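Local coordinates for protein beta chain (PDB 6IYI) that probably carries oxygen in sturgeon blood, as the haem-binding beta subunit of a four-chain haemoglobin, at residues A16-V20 / E21-A25. Residues are numbered along the deposited sequence; the frame is centred on the assembly and turned at random.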
ATOM      1  N   ALA B  16      17.134  24.244  -9.579  1.00 11.88           N
ATOM      2  CA  ALA B  16      17.549  25.628  -9.795  1.00 11.86           C
ATOM      3  C   ALA B  16      16.447  26.413 -10.539  1.00 11.34           C
ATOM      4  O   ALA B  16      16.462  27.648 -10.479  1.00 10.32           O
ATOM      5  CB  ALA B  16      18.861  25.657 -10.593  1.00 11.72           C
ATOM      6  N   LYS B  17      15.529  25.728 -11.228  1.00 10.99           N
ATOM      7  CA  LYS B  17      14.387  26.401 -11.891  1.00 12.62           C
ATOM      8  C   LYS B  17      13.055  26.253 -11.181  1.00 10.99           C
ATOM      9  O   LYS B  17      12.033  26.709 -11.688  1.00 10.66           O
ATOM     10  CB  LYS B  17      14.170  25.918 -13.326  1.00 15.04           C
ATOM     11  CG  LYS B  17      15.412  25.914 -14.154  1.00 18.75           C
ATOM     12  CD  LYS B  17      15.136  25.450 -15.590  1.00 23.22           C
ATOM     13  CE  LYS B  17      15.735  26.478 -16.539  1.00 27.64           C
ATOM     14  NZ  LYS B  17      16.174  25.883 -17.837  1.00 33.12           N
ATOM     15  N   VAL B  18      13.037  25.621 -10.024  1.00 10.68           N
ATOM     16  CA  VAL B  18      11.782  25.455  -9.288  1.00 10.14           C
ATOM     17  C   VAL B  18      11.401  26.706  -8.506  1.00  9.36           C
ATOM     18  O   VAL B  18      12.135  27.138  -7.650  1.00  9.55           O
ATOM     19  CB  VAL B  18      11.855  24.241  -8.347  1.00 10.34           C
ATOM     20  CG1 VAL B  18      10.706  24.207  -7.338  1.00 10.34           C
ATOM     21  CG2 VAL B  18      11.861  22.995  -9.199  1.00 10.43           C
ATOM     22  N   ASP B  19      10.221  27.245  -8.799  1.00  9.24           N
ATOM     23  CA  ASP B  19       9.533  28.205  -7.945  1.00  9.46           C
ATOM     24  C   ASP B  19       8.855  27.444  -6.805  1.00 10.92           C
ATOM     25  O   ASP B  19       7.814  26.749  -7.011  1.00  9.70           O
ATOM     26  CB  ASP B  19       8.514  28.943  -8.777  1.00  9.05           C
ATOM     27  CG  ASP B  19       7.814  30.044  -8.057  1.00  8.63           C
ATOM     28  OD1 ASP B  19       7.663  29.950  -6.876  1.00  7.80           O
ATOM     29  OD2 ASP B  19       7.245  30.970  -8.737  1.00  9.55           O
ATOM     30  N   VAL B  20       9.470  27.559  -5.617  1.00 12.49           N
ATOM     31  CA  VAL B  20       9.079  26.733  -4.428  1.00 13.69           C
ATOM     32  C   VAL B  20       7.712  27.200  -3.966  1.00 13.93           C
ATOM     33  O   VAL B  20       6.947  26.441  -3.427  1.00 14.88           O
ATOM     34  CB  VAL B  20      10.095  26.776  -3.253  1.00 13.80           C
ATOM     35  CG1 VAL B  20      11.402  26.128  -3.636  1.00 14.11           C
ATOM     36  CG2 VAL B  20      10.365  28.216  -2.761  1.00 14.30           C
ATOM     37  N   GLU B  21       7.399  28.449  -4.219  1.00 15.09           N
ATOM     38  CA  GLU B  21       6.029  28.944  -3.990  1.00 17.02           C
ATOM     39  C   GLU B  21       4.933  28.309  -4.863  1.00 14.11           C
ATOM     40  O   GLU B  21       3.919  27.808  -4.321  1.00 13.80           O
ATOM     41  CB  GLU B  21       5.972  30.496  -4.132  1.00 18.86           C
ATOM     42  CG  GLU B  21       6.594  31.186  -2.940  1.00 24.31           C
ATOM     43  CD  GLU B  21       6.941  32.670  -3.142  1.00 29.11           C
ATOM     44  OE1 GLU B  21       7.175  33.287  -2.096  1.00 33.51           O
ATOM     45  OE2 GLU B  21       7.056  33.205  -4.295  1.00 34.35           O
ATOM     46  N   ARG B  22       5.078  28.401  -6.179  1.00 13.79           N
ATOM     47  CA  ARG B  22       4.030  27.937  -7.078  1.00 14.19           C
ATOM     48  C   ARG B  22       3.997  26.382  -6.982  1.00 11.57           C
ATOM     49  O   ARG B  22       2.959  25.829  -6.866  1.00 11.42           O
ATOM     50  CB  ARG B  22       4.245  28.342  -8.575  1.00 16.87           C
ATOM     51  CG  ARG B  22       4.361  29.812  -8.998  1.00 22.31           C
ATOM     52  CD  ARG B  22       4.555  29.961 -10.584  1.00 24.24           C
ATOM     53  NE  ARG B  22       5.845  29.584 -11.332  1.00 29.05           N
ATOM     54  CZ  ARG B  22       6.891  30.393 -11.717  1.00 28.19           C
ATOM     55  NH1 ARG B  22       6.905  31.624 -11.342  1.00 28.61           N
ATOM     56  NH2 ARG B  22       7.998  29.955 -12.435  1.00 31.23           N
ATOM     57  N   VAL B  23       5.151  25.714  -7.033  1.00  9.90           N
ATOM     58  CA  VAL B  23       5.236  24.217  -7.031  1.00  9.66           C
ATOM     59  C   VAL B  23       4.750  23.651  -5.695  1.00  8.76           C
ATOM     60  O   VAL B  23       3.988  22.708  -5.662  1.00  7.51           O
ATOM     61  CB  VAL B  23       6.671  23.677  -7.336  1.00  9.18           C
ATOM     62  CG1 VAL B  23       6.842  22.198  -7.073  1.00  9.23           C
ATOM     63  CG2 VAL B  23       7.053  23.984  -8.787  1.00  9.49           C
ATOM     64  N   GLY B  24       5.165  24.293  -4.629  1.00  8.54           N
ATOM     65  CA  GLY B  24       4.758  23.863  -3.286  1.00  8.92           C
ATOM     66  C   GLY B  24       3.275  24.054  -3.000  1.00  8.64           C
ATOM     67  O   GLY B  24       2.634  23.117  -2.559  1.00  9.12           O
ATOM     68  N   ALA B  25       2.712  25.227  -3.323  1.00  8.91           N
ATOM     69  CA  ALA B  25       1.272  25.431  -3.307  1.00  8.75           C
ATOM     70  C   ALA B  25       0.526  24.402  -4.144  1.00  9.20           C
ATOM     71  O   ALA B  25      -0.415  23.744  -3.639  1.00  8.50           O
ATOM     72  CB  ALA B  25       0.870  26.851  -3.719  1.00  8.76           C
TER
HETATM   73  O   HOH W   1       5.265  33.009  -7.278  1.00 39.62           O
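Asp19 caps the N-terminus of helix 20-34 and grips Arg22 twice, once through each carboxylate oxygen. OD1 of Asp19 accepts from Arg22 N at 3.1 Å in a fairly straight bond (164°), the amide standing above the carboxylate plane. OD2 of Asp19 forms a salt bridge with Arg22 NH1 at 2.7 Å. With CG of Asp19 anti to its own N (chi1 -175°), the carboxylate is turned onto the first helical turn; Arg22 bends back at chi3, laying one guanidinium face over Asp19 CB, the two charged planes 69° apart. On the inner, tightly packed side Val23 N bonds to Asp19 O (2.9 Å), and CG1 of Val18 meets CG2 of Val23 at 3.9 Å. Val23 then continues into the core against Leu110 and Val113 of helix 101-118 and Leu68 of helix 58-76. The outer side is looser and wet: a water donates to Asp19 OD2 and, weakly, to OE2 of Glu21, whose OE1 pairs with Lys65. Replacing Asp19 by alanine is likely to leave the amide of Arg22 without its cap and its guanidinium free to swing. Asp19 OD1 and Glu21 OE2, like charges, lie 4.2 Å apart. The chemistry suggests that a negative charge at the positive end of the helix dipole helps fix where this globin helix starts, with Arg22 and Lys65 probably easing the closeness of the two acids.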